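Local coordinates for penicillin binding protein 2X (Streptococcus thermophilus, PDB 5U47) that probably acts as a septal peptidoglycan transpeptidase, cross-linking the peptides of adjacent glycan strands through a serine that beta-lactam antibiotics acylate, at residues N39-A44 with L222-Q227; T232-F237 with A246-V251; P539-Y544 with T575-V580. The protein carries 1 engineered substitution. All blocks are in the same frame, centred on the assembly; numbering follows the deposited sequence.

Contact 1: residues N39-A44 with L222-Q227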
ATOM      1  N   ASN A  39       5.104  -2.061 -15.286  1.00 28.17           N
ATOM      2  CA  ASN A  39       5.424  -2.343 -16.685  1.00 29.47           C
ATOM      3  C   ASN A  39       4.892  -3.678 -17.167  1.00 29.96           C
ATOM      4  O   ASN A  39       5.391  -4.206 -18.156  1.00 30.89           O
ATOM      5  CB  ASN A  39       6.943  -2.270 -16.900  1.00 30.81           C
ATOM      6  CG  ASN A  39       7.463  -0.862 -16.853  1.00 32.19           C
ATOM      7  OD1 ASN A  39       6.923   0.027 -17.502  1.00 36.72           O
ATOM      8  ND2 ASN A  39       8.517  -0.647 -16.110  1.00 32.95           N
ATOM      9  N   GLY A  40       3.921  -4.256 -16.456  1.00 27.43           N
ATOM     10  CA  GLY A  40       3.327  -5.514 -16.895  1.00 27.73           C
ATOM     11  C   GLY A  40       3.976  -6.820 -16.452  1.00 27.03           C
ATOM     12  O   GLY A  40       3.635  -7.866 -16.978  1.00 26.12           O
ATOM     13  N   ASN A  41       4.903  -6.773 -15.499  1.00 27.16           N
ATOM     14  CA  ASN A  41       5.477  -8.013 -14.954  1.00 26.75           C
ATOM     15  C   ASN A  41       4.442  -8.614 -14.028  1.00 25.32           C
ATOM     16  O   ASN A  41       3.912  -7.916 -13.157  1.00 23.99           O
ATOM     17  CB  ASN A  41       6.776  -7.740 -14.203  1.00 27.87           C
ATOM     18  CG  ASN A  41       7.872  -7.262 -15.121  1.00 30.79           C
ATOM     19  OD1 ASN A  41       8.120  -6.069 -15.226  1.00 37.57           O
ATOM     20  ND2 ASN A  41       8.495  -8.190 -15.840  1.00 31.46           N
ATOM     21  N   VAL A  42       4.167  -9.897 -14.206  1.00 24.51           N
ATOM     22  CA  VAL A  42       3.125 -10.584 -13.422  1.00 24.89           C
ATOM     23  C   VAL A  42       3.522 -10.744 -11.955  1.00 23.79           C
ATOM     24  O   VAL A  42       4.630 -11.227 -11.659  1.00 23.40           O
ATOM     25  CB  VAL A  42       2.775 -11.961 -14.028  1.00 25.89           C
ATOM     26  CG1 VAL A  42       1.762 -12.715 -13.154  1.00 26.05           C
ATOM     27  CG2 VAL A  42       2.229 -11.798 -15.444  1.00 27.19           C
ATOM     28  N   LEU A  43       2.646 -10.279 -11.058  1.00 22.41           N
ATOM     29  CA  LEU A  43       2.845 -10.420  -9.604  1.00 22.39           C
ATOM     30  C   LEU A  43       1.914 -11.458  -8.991  1.00 22.78           C
ATOM     31  O   LEU A  43       2.308 -12.154  -8.040  1.00 22.12           O
ATOM     32  CB  LEU A  43       2.671  -9.089  -8.871  1.00 22.32           C
ATOM     33  CG  LEU A  43       3.500  -7.912  -9.378  1.00 22.10           C
ATOM     34  CD1 LEU A  43       3.295  -6.682  -8.496  1.00 21.72           C
ATOM     35  CD2 LEU A  43       4.984  -8.272  -9.495  1.00 22.16           C
ATOM     36  N   ALA A  44       0.687 -11.536  -9.517  1.00 22.34           N
ATOM     37  CA  ALA A  44      -0.305 -12.517  -9.088  1.00 23.37           C
ATOM     38  C   ALA A  44      -1.259 -12.806 -10.252  1.00 23.94           C
ATOM     39  O   ALA A  44      -1.779 -11.880 -10.876  1.00 22.02           O
ATOM     40  CB  ALA A  44      -1.107 -12.030  -7.876  1.00 23.44           C
ATOM     41  N   LEU A 222       4.533  -0.509  -8.380  1.00 19.89           N
ATOM     42  CA  LEU A 222       5.807  -1.178  -8.084  1.00 19.70           C
ATOM     43  C   LEU A 222       6.661  -1.444  -9.325  1.00 19.96           C
ATOM     44  O   LEU A 222       6.152  -1.638 -10.407  1.00 18.35           O
ATOM     45  CB  LEU A 222       5.598  -2.518  -7.375  1.00 20.25           C
ATOM     46  CG  LEU A 222       4.867  -2.619  -6.039  1.00 21.31           C
ATOM     47  CD1 LEU A 222       4.866  -4.080  -5.603  1.00 23.19           C
ATOM     48  CD2 LEU A 222       5.470  -1.749  -4.954  1.00 21.35           C
ATOM     49  N   SER A 223       7.973  -1.381  -9.127  1.00 21.20           N
ATOM     50  CA  SER A 223       8.963  -1.730 -10.120  1.00 22.77           C
ATOM     51  C   SER A 223       9.524  -3.063  -9.683  1.00 23.15           C
ATOM     52  O   SER A 223      10.249  -3.123  -8.671  1.00 20.82           O
ATOM     53  CB  SER A 223      10.074  -0.701 -10.121  1.00 24.93           C
ATOM     54  OG  SER A 223      11.178  -1.139 -10.892  1.00 25.46           O
ATOM     55  N   ALA A 224       9.182  -4.135 -10.396  1.00 23.69           N
ATOM     56  CA  ALA A 224       9.703  -5.455 -10.018  1.00 25.70           C
ATOM     57  C   ALA A 224      11.222  -5.524  -9.860  1.00 27.02           C
ATOM     58  O   ALA A 224      11.695  -6.096  -8.868  1.00 26.67           O
ATOM     59  CB  ALA A 224       9.177  -6.562 -10.935  1.00 27.07           C
ATOM     60  N   PRO A 225      12.001  -4.928 -10.803  1.00 28.01           N
ATOM     61  CA  PRO A 225      13.462  -4.951 -10.639  1.00 29.58           C
ATOM     62  C   PRO A 225      13.929  -4.282  -9.350  1.00 27.49           C
ATOM     63  O   PRO A 225      14.779  -4.825  -8.626  1.00 27.08           O
ATOM     64  CB  PRO A 225      13.978  -4.157 -11.862  1.00 31.54           C
ATOM     65  CG  PRO A 225      12.880  -4.247 -12.877  1.00 31.64           C
ATOM     66  CD  PRO A 225      11.599  -4.377 -12.109  1.00 30.65           C
ATOM     67  N   LEU A 226      13.377  -3.106  -9.056  1.00 26.51           N
ATOM     68  CA  LEU A 226      13.759  -2.388  -7.848  1.00 24.15           C
ATOM     69  C   LEU A 226      13.317  -3.160  -6.616  1.00 22.61           C
ATOM     70  O   LEU A 226      14.068  -3.273  -5.644  1.00 22.91           O
ATOM     71  CB  LEU A 226      13.139  -0.992  -7.813  1.00 24.69           C
ATOM     72  CG  LEU A 226      13.566  -0.128  -6.626  1.00 25.23           C
ATOM     73  CD1 LEU A 226      15.059   0.129  -6.697  1.00 26.96           C
ATOM     74  CD2 LEU A 226      12.798   1.181  -6.608  1.00 24.90           C
ATOM     75  N   GLN A 227      12.091  -3.669  -6.656  1.00 20.95           N
ATOM     76  CA  GLN A 227      11.543  -4.442  -5.532  1.00 20.51           C
ATOM     77  C   GLN A 227      12.411  -5.665  -5.230  1.00 21.90           C
ATOM     78  O   GLN A 227      12.697  -5.936  -4.072  1.00 22.76           O
ATOM     79  CB  GLN A 227      10.123  -4.882  -5.830  1.00 19.68           C
ATOM     80  CG  GLN A 227       9.454  -5.682  -4.709  1.00 19.64           C
ATOM     81  CD  GLN A 227       9.003  -4.818  -3.527  1.00 19.36           C
ATOM     82  OE1 GLN A 227       8.420  -3.740  -3.710  1.00 19.68           O
ATOM     83  NE2 GLN A 227       9.204  -5.320  -2.325  1.00 18.99           N
TER
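Leu-43 and Leu-222 meet through one methyl each, Leu-43 CD1 lying 4.2 Å from Leu-222 CD1, and their two branched ends cross obliquely. In both leucines CG stands opposite the carbonyl carbon and one methyl continues the chain outward (Leu-43 chi2 -176°), which brings the two CD1 atoms together. The second touch is made close to the main chain, where Asn-41 CB and Ala-224 CB are also 4.2 Å apart. The direct contacts between the segments are thus few and apolar, with no hydrogen bond from one to the other. Leu-154 and Phe-149 close over Leu-43, while Phe-153 lies against Leu-222.

A polar link runs through Asp-37, whose carboxylate takes the backbone N-H groups of Asn-39 and Asn-41 on OD1 and that of Ala-224 on OD2, tying the turn to the start of the helix. Between the two asparagines the positive phi of Gly-40, 88°, turns the chain. At the start of the helix Ser-223 is the N-cap: its OG accepts a weak bond from Leu-226 N at 3.5 Å, and its O receives Gln-227 N. Leu-43 and Ala-44 pair with Ile-35 as a classic bulge, and the whole forms a buried joint between strand 42-55, part of the dimerisation-family region, and the capped first turn of helix 224-241.

Contact 2: residues T232-F237 with A246-V251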
ATOM      1  N   THR A 232      16.509  -8.324  -1.410  1.00 24.21           N
ATOM      2  CA  THR A 232      17.852  -8.820  -1.147  1.00 25.22           C
ATOM      3  C   THR A 232      18.573  -7.953  -0.119  1.00 25.23           C
ATOM      4  O   THR A 232      19.143  -8.477   0.838  1.00 26.53           O
ATOM      5  CB  THR A 232      18.679  -8.848  -2.438  1.00 26.26           C
ATOM      6  OG1 THR A 232      17.990  -9.616  -3.422  1.00 27.05           O
ATOM      7  CG2 THR A 232      20.065  -9.410  -2.192  1.00 27.95           C
ATOM      8  N   GLN A 233      18.543  -6.637  -0.295  1.00 24.71           N
ATOM      9  CA  GLN A 233      19.227  -5.748   0.656  1.00 27.31           C
ATOM     10  C   GLN A 233      18.568  -5.718   2.017  1.00 26.72           C
ATOM     11  O   GLN A 233      19.263  -5.568   3.011  1.00 25.65           O
ATOM     12  CB  GLN A 233      19.388  -4.326   0.112  1.00 27.56           C
ATOM     13  CG  GLN A 233      20.182  -4.290  -1.157  1.00 30.24           C
ATOM     14  CD  GLN A 233      21.521  -4.970  -0.993  1.00 33.37           C
ATOM     15  OE1 GLN A 233      21.802  -5.901  -1.702  1.00 36.30           O
ATOM     16  NE2 GLN A 233      22.323  -4.544   0.012  1.00 36.28           N
ATOM     17  N   MET A 234      17.242  -5.887   2.058  1.00 27.11           N
ATOM     18  CA  MET A 234      16.535  -5.925   3.318  1.00 27.94           C
ATOM     19  C   MET A 234      16.902  -7.193   4.096  1.00 27.53           C
ATOM     20  O   MET A 234      17.009  -7.147   5.312  1.00 27.56           O
ATOM     21  CB  MET A 234      15.027  -5.861   3.108  1.00 29.86           C
ATOM     22  CG  MET A 234      14.296  -5.428   4.335  1.00 34.19           C
ATOM     23  SD  MET A 234      14.690  -3.702   4.760  1.00 37.86           S
ATOM     24  CE  MET A 234      13.428  -3.556   6.002  1.00 38.63           C
ATOM     25  N   ASP A 235      17.072  -8.318   3.401  1.00 26.86           N
ATOM     26  CA  ASP A 235      17.503  -9.555   4.074  1.00 29.34           C
ATOM     27  C   ASP A 235      18.853  -9.345   4.725  1.00 29.33           C
ATOM     28  O   ASP A 235      19.062  -9.775   5.858  1.00 30.79           O
ATOM     29  CB  ASP A 235      17.620 -10.744   3.117  1.00 31.17           C
ATOM     30  CG  ASP A 235      16.283 -11.263   2.645  1.00 31.97           C
ATOM     31  OD1 ASP A 235      15.222 -10.965   3.259  1.00 35.33           O
ATOM     32  OD2 ASP A 235      16.304 -11.987   1.644  1.00 34.54           O
ATOM     33  N   THR A 236      19.769  -8.690   4.014  1.00 29.29           N
ATOM     34  CA  THR A 236      21.098  -8.432   4.590  1.00 29.76           C
ATOM     35  C   THR A 236      21.002  -7.514   5.814  1.00 30.09           C
ATOM     36  O   THR A 236      21.721  -7.702   6.812  1.00 28.60           O
ATOM     37  CB  THR A 236      22.046  -7.811   3.568  1.00 29.93           C
ATOM     38  OG1 THR A 236      22.069  -8.640   2.405  1.00 30.86           O
ATOM     39  CG2 THR A 236      23.491  -7.689   4.138  1.00 31.37           C
ATOM     40  N   PHE A 237      20.114  -6.526   5.730  1.00 28.02           N
ATOM     41  CA  PHE A 237      19.917  -5.557   6.799  1.00 28.11           C
ATOM     42  C   PHE A 237      19.393  -6.276   8.055  1.00 29.83           C
ATOM     43  O   PHE A 237      19.839  -5.991   9.172  1.00 28.87           O
ATOM     44  CB  PHE A 237      18.976  -4.452   6.296  1.00 26.63           C
ATOM     45  CG  PHE A 237      18.662  -3.365   7.299  1.00 25.89           C
ATOM     46  CD1 PHE A 237      19.617  -2.425   7.662  1.00 24.85           C
ATOM     47  CD2 PHE A 237      17.367  -3.215   7.790  1.00 25.86           C
ATOM     48  CE1 PHE A 237      19.307  -1.398   8.548  1.00 25.10           C
ATOM     49  CE2 PHE A 237      17.059  -2.189   8.674  1.00 25.76           C
ATOM     50  CZ  PHE A 237      18.031  -1.277   9.050  1.00 25.09           C
ATOM     51  N   ALA A 246      10.975  -4.823  10.614  1.00 23.77           N
ATOM     52  CA  ALA A 246      11.576  -3.744   9.856  1.00 22.91           C
ATOM     53  C   ALA A 246      10.713  -3.455   8.645  1.00 24.17           C
ATOM     54  O   ALA A 246       9.875  -4.286   8.259  1.00 23.72           O
ATOM     55  CB  ALA A 246      12.999  -4.108   9.423  1.00 23.84           C
ATOM     56  N   SER A 247      10.914  -2.273   8.056  1.00 23.29           N
ATOM     57  CA  SER A 247      10.196  -1.889   6.867  1.00 23.06           C
ATOM     58  C   SER A 247      11.081  -0.987   6.022  1.00 21.50           C
ATOM     59  O   SER A 247      11.993  -0.348   6.528  1.00 20.88           O
ATOM     60  CB  SER A 247       8.915  -1.157   7.226  1.00 24.65           C
ATOM     61  OG  SER A 247       9.229   0.088   7.815  1.00 28.92           O
ATOM     62  N   ALA A 248      10.789  -0.953   4.733  1.00 20.26           N
ATOM     63  CA  ALA A 248      11.479  -0.090   3.777  1.00 19.37           C
ATOM     64  C   ALA A 248      10.560   0.194   2.614  1.00 19.83           C
ATOM     65  O   ALA A 248       9.956  -0.755   2.059  1.00 19.95           O
ATOM     66  CB  ALA A 248      12.727  -0.750   3.276  1.00 19.41           C
ATOM     67  N   THR A 249      10.465   1.470   2.233  1.00 18.71           N
ATOM     68  CA  THR A 249       9.652   1.885   1.120  1.00 19.31           C
ATOM     69  C   THR A 249      10.350   2.963   0.309  1.00 19.08           C
ATOM     70  O   THR A 249      10.955   3.885   0.868  1.00 17.94           O
ATOM     71  CB  THR A 249       8.278   2.405   1.610  1.00 20.33           C
ATOM     72  OG1 THR A 249       7.579   1.342   2.267  1.00 21.82           O
ATOM     73  CG2 THR A 249       7.420   2.886   0.467  1.00 20.52           C
ATOM     74  N   VAL A 250      10.263   2.834  -1.009  1.00 19.23           N
ATOM     75  CA  VAL A 250      10.804   3.824  -1.937  1.00 19.91           C
ATOM     76  C   VAL A 250       9.618   4.492  -2.647  1.00 20.00           C
ATOM     77  O   VAL A 250       8.730   3.810  -3.168  1.00 19.43           O
ATOM     78  CB  VAL A 250      11.718   3.175  -2.983  1.00 19.87           C
ATOM     79  CG1 VAL A 250      12.261   4.230  -3.972  1.00 21.12           C
ATOM     80  CG2 VAL A 250      12.854   2.439  -2.310  1.00 20.75           C
ATOM     81  N   VAL A 251       9.632   5.817  -2.704  1.00 20.99           N
ATOM     82  CA  VAL A 251       8.552   6.597  -3.308  1.00 20.18           C
ATOM     83  C   VAL A 251       9.114   7.590  -4.299  1.00 20.86           C
ATOM     84  O   VAL A 251      10.199   8.161  -4.082  1.00 21.40           O
ATOM     85  CB  VAL A 251       7.785   7.392  -2.215  1.00 20.99           C
ATOM     86  CG1 VAL A 251       6.694   8.271  -2.804  1.00 21.98           C
ATOM     87  CG2 VAL A 251       7.168   6.432  -1.188  1.00 21.16           C
TER
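Met-234 reaches strand 245-252 from the helix because its first torsion, chi1 -160°, swings CG away from the backbone N, and the bend at chi2, 66°, then turns sulfur and methyl onto the strand. The sulfur SD rests 3.8 Å from Ala-248 CB. Beyond it, CE comes to 3.5 Å from Ala-246 CB and lies equally close to the main chain of Ser-247, 3.5 Å from its C atom. The methyl thus sits over the backbone between two alanines whose CB atoms both rise toward the helix, and their small size allows one long side chain to come down on the strand.

The axes of segments 232-237 and 246-251 approach to 10.0 Å and run roughly antiparallel, at 150°. This is the N-terminal helix of a penicillin-binding transpeptidase domain lying on one face of its five-stranded antiparallel sheet, as in the related beta-lactamases. Phe-237, one turn further on, also points down but sits over Val-545 and Val-547 of the next strand, so the helix spans more than one strand.

Ser-247 turns its side chain to the opposite face, where OG is hydrogen-bonded to Thr-546 OG1. Around the methionine, Thr-262 and Arg-264 of strand 258-264 extend the same floor; Arg-264 also forms a salt bridge with Asp-235 at the flank of the helix.

Contact 3: residues P539-Y544 with T575-V580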
ATOM      1  N   PRO A 539      14.582  16.632  -5.542  1.00 27.98           N
ATOM      2  CA  PRO A 539      14.450  15.190  -5.300  1.00 26.40           C
ATOM      3  C   PRO A 539      13.686  14.371  -6.370  1.00 25.04           C
ATOM      4  O   PRO A 539      12.725  14.845  -6.962  1.00 24.17           O
ATOM      5  CB  PRO A 539      13.753  15.112  -3.931  1.00 26.28           C
ATOM      6  CG  PRO A 539      13.956  16.439  -3.295  1.00 27.38           C
ATOM      7  CD  PRO A 539      14.092  17.441  -4.412  1.00 28.42           C
ATOM      8  N   GLU A 540      14.181  13.168  -6.613  1.00 23.70           N
ATOM      9  CA  GLU A 540      13.564  12.230  -7.531  1.00 24.22           C
ATOM     10  C   GLU A 540      12.941  11.092  -6.744  1.00 22.42           C
ATOM     11  O   GLU A 540      11.839  10.649  -7.078  1.00 22.24           O
ATOM     12  CB  GLU A 540      14.592  11.669  -8.514  1.00 25.42           C
ATOM     13  CG  GLU A 540      15.253  12.705  -9.417  1.00 27.88           C
ATOM     14  CD  GLU A 540      14.323  13.254 -10.483  1.00 30.11           C
ATOM     15  OE1 GLU A 540      13.303  12.599 -10.800  1.00 31.21           O
ATOM     16  OE2 GLU A 540      14.626  14.331 -11.031  1.00 34.38           O
ATOM     17  N   TYR A 541      13.635  10.642  -5.703  1.00 21.18           N
ATOM     18  CA  TYR A 541      13.203   9.533  -4.877  1.00 21.93           C
ATOM     19  C   TYR A 541      13.310   9.828  -3.371  1.00 22.61           C
ATOM     20  O   TYR A 541      14.190  10.587  -2.911  1.00 23.20           O
ATOM     21  CB  TYR A 541      14.020   8.252  -5.215  1.00 22.61           C
ATOM     22  CG  TYR A 541      13.943   7.932  -6.677  1.00 23.87           C
ATOM     23  CD1 TYR A 541      12.763   7.451  -7.250  1.00 24.89           C
ATOM     24  CD2 TYR A 541      15.006   8.193  -7.515  1.00 25.46           C
ATOM     25  CE1 TYR A 541      12.672   7.220  -8.612  1.00 25.59           C
ATOM     26  CE2 TYR A 541      14.916   7.972  -8.872  1.00 26.69           C
ATOM     27  CZ  TYR A 541      13.761   7.492  -9.414  1.00 25.91           C
ATOM     28  OH  TYR A 541      13.715   7.281 -10.766  1.00 26.97           O
ATOM     29  N   ILE A 542      12.378   9.233  -2.630  1.00 21.37           N
ATOM     30  CA  ILE A 542      12.334   9.276  -1.181  1.00 22.32           C
ATOM     31  C   ILE A 542      12.415   7.810  -0.739  1.00 21.65           C
ATOM     32  O   ILE A 542      11.756   6.932  -1.328  1.00 20.29           O
ATOM     33  CB  ILE A 542      10.979   9.791  -0.630  1.00 23.28           C
ATOM     34  CG1 ILE A 542      10.674  11.204  -1.118  1.00 24.57           C
ATOM     35  CG2 ILE A 542      10.977   9.777   0.904  1.00 24.76           C
ATOM     36  CD1 ILE A 542       9.203  11.578  -0.947  1.00 26.07           C
ATOM     37  N   MET A 543      13.204   7.551   0.289  1.00 21.00           N
ATOM     38  CA  MET A 543      13.262   6.221   0.873  1.00 20.58           C
ATOM     39  C   MET A 543      13.116   6.342   2.385  1.00 20.09           C
ATOM     40  O   MET A 543      13.711   7.227   3.011  1.00 21.02           O
ATOM     41  CB  MET A 543      14.551   5.510   0.496  1.00 21.48           C
ATOM     42  CG  MET A 543      14.571   4.069   0.944  1.00 22.56           C
ATOM     43  SD  MET A 543      15.940   3.166   0.200  1.00 23.56           S
ATOM     44  CE  MET A 543      15.496   1.515   0.715  1.00 23.36           C
ATOM     45  N   TYR A 544      12.331   5.452   2.969  1.00 19.67           N
ATOM     46  CA  TYR A 544      12.095   5.440   4.420  1.00 20.10           C
ATOM     47  C   TYR A 544      12.303   4.033   4.930  1.00 19.76           C
ATOM     48  O   TYR A 544      11.690   3.082   4.417  1.00 18.66           O
ATOM     49  CB  TYR A 544      10.680   5.936   4.701  1.00 21.25           C
ATOM     50  CG  TYR A 544      10.238   5.989   6.146  1.00 21.77           C
ATOM     51  CD1 TYR A 544      11.003   6.631   7.115  1.00 22.28           C
ATOM     52  CD2 TYR A 544       8.992   5.528   6.519  1.00 22.93           C
ATOM     53  CE1 TYR A 544      10.567   6.732   8.428  1.00 23.21           C
ATOM     54  CE2 TYR A 544       8.553   5.616   7.838  1.00 23.16           C
ATOM     55  CZ  TYR A 544       9.337   6.230   8.784  1.00 23.11           C
ATOM     56  OH  TYR A 544       8.901   6.323  10.094  1.00 24.13           O
ATOM     57  N   THR A 575      12.899   3.503 -16.846  1.00 68.72           N
ATOM     58  CA  THR A 575      12.204   2.269 -16.479  1.00 69.05           C
ATOM     59  C   THR A 575      11.264   2.556 -15.300  1.00 66.04           C
ATOM     60  O   THR A 575      10.182   1.960 -15.208  1.00 67.65           O
ATOM     61  CB  THR A 575      13.182   1.124 -16.141  1.00 70.52           C
ATOM     62  OG1 THR A 575      14.139   0.978 -17.197  1.00 71.87           O
ATOM     63  CG2 THR A 575      12.437  -0.192 -15.972  1.00 72.64           C
ATOM     64  N   LEU A 576      11.675   3.467 -14.411  1.00 59.67           N
ATOM     65  CA  LEU A 576      10.851   3.847 -13.258  1.00 56.85           C
ATOM     66  C   LEU A 576       9.865   4.974 -13.568  1.00 59.60           C
ATOM     67  O   LEU A 576       8.827   5.076 -12.912  1.00 57.09           O
ATOM     68  CB  LEU A 576      11.714   4.245 -12.048  1.00 54.70           C
ATOM     69  CG  LEU A 576      12.491   3.146 -11.323  1.00 49.65           C
ATOM     70  CD1 LEU A 576      13.323   3.732 -10.196  1.00 46.27           C
ATOM     71  CD2 LEU A 576      11.542   2.100 -10.785  1.00 48.64           C
ATOM     72  N   ASP A 577      10.195   5.839 -14.528  1.00 59.91           N
ATOM     73  CA  ASP A 577       9.284   6.922 -14.929  1.00 62.09           C
ATOM     74  C   ASP A 577       8.108   6.312 -15.689  1.00 58.00           C
ATOM     75  O   ASP A 577       6.951   6.547 -15.353  1.00 61.33           O
ATOM     76  CB  ASP A 577       9.987   7.949 -15.841  1.00 67.64           C
ATOM     77  CG  ASP A 577      11.158   8.667 -15.158  1.00 72.12           C
ATOM     78  OD1 ASP A 577      11.123   8.860 -13.922  1.00 72.46           O
ATOM     79  OD2 ASP A 577      12.105   9.063 -15.878  1.00 74.23           O
ATOM     80  N   THR A 578       8.425   5.505 -16.696  1.00 56.78           N
ATOM     81  CA  THR A 578       7.418   4.877 -17.544  1.00 59.21           C
ATOM     82  C   THR A 578       6.672   3.721 -16.882  1.00 56.11           C
ATOM     83  O   THR A 578       7.123   3.114 -15.903  1.00 51.05           O
ATOM     84  CB  THR A 578       8.011   4.329 -18.872  1.00 61.39           C
ATOM     85  OG1 THR A 578       8.932   3.259 -18.605  1.00 62.14           O
ATOM     86  CG2 THR A 578       8.703   5.436 -19.669  1.00 66.52           C
ATOM     87  N   SER A 579       5.526   3.432 -17.479  1.00 50.33           N
ATOM     88  CA  SER A 579       4.655   2.363 -17.085  1.00 50.36           C
ATOM     89  C   SER A 579       3.748   2.113 -18.298  1.00 52.04           C
ATOM     90  O   SER A 579       4.007   2.636 -19.392  1.00 45.20           O
ATOM     91  CB  SER A 579       3.834   2.790 -15.862  1.00 52.19           C
ATOM     92  OG  SER A 579       3.103   3.973 -16.130  1.00 51.61           O
ATOM     93  N   VAL A 580       2.696   1.321 -18.104  1.00 51.90           N
ATOM     94  CA  VAL A 580       1.708   1.108 -19.171  1.00 57.29           C
ATOM     95  C   VAL A 580       1.007   2.425 -19.569  1.00 58.88           C
ATOM     96  O   VAL A 580       0.331   2.460 -20.594  1.00 60.03           O
ATOM     97  CB  VAL A 580       0.644   0.040 -18.804  1.00 56.27           C
ATOM     98  CG1 VAL A 580       1.262  -1.352 -18.799  1.00 58.57           C
ATOM     99  CG2 VAL A 580      -0.036   0.361 -17.474  1.00 55.72           C
TER
HETATM  100  O   HOH W   1      11.498   8.357 -11.581  1.00 41.98           O
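Tyr-541 belongs to the classic bulge formed where it and Glu-540 together pair with Val-534, and from the start of strand 541-548 it reaches across to Leu-576 in the short helix 574-577. The phenol end does the touching. Tyr-541 OH lies 3.6 Å from Leu-576 CD1 and 3.9 Å from Leu-576 CB, while the ring carbon CZ of Tyr-541 is 3.9 Å from the same CD1 methyl, which approaches the ring at a slant. A chi1 of -55° sets CG of Tyr-541 opposite its own carbonyl carbon; in Leu-576, chi1 of -71° with an extended chi2 of 178° puts CD1 at the phenol end. Leu-566 and Met-570 of helix 558-572 flank the ring, and Ala-569 packs on Leu-576, so the contact lies where the transpeptidase sheet, its C-terminal helix and the following short helix come together.

One water lies between Tyr-541 OH, at 2.6 Å, and the carboxylate of Asp-577. The water to Asp-577 OD1 distance is 2.4 Å, too short to trust, and the aspartate is poorly ordered, so the bridge is doubtful. Past the helix, Thr-578 leaves helical geometry; its OG1 bonds back to Ala-574 O, while Arg-38 takes the carbonyl oxygens of Asp-577 and Thr-578.

How the contacts relate
Contacts 1 and 2 share helix 224-241 and have centres about 16 Å apart; Leu-226 CD2, in the first turn of that helix, packs 4.1 Å from Val-250 CG1. Contacts 2 and 3 meet inside the sheet, where strands 245-252 and 541-548 are neighbours: Val-251 N lies 2.8 Å from Ile-542 O and Thr-249 O lies 3.0 Å from Tyr-544 N. Contacts 1 and 3, about 13 Å between centres, are joined by a hydrogen bond, Asn-39 ND2 to Thr-575 O at 3.2 Å. Strand 503-510, which carries Lys-505 of the probable active site with Ser-295 and Lys-298, lies two places beyond strand 541-548 in the same sheet.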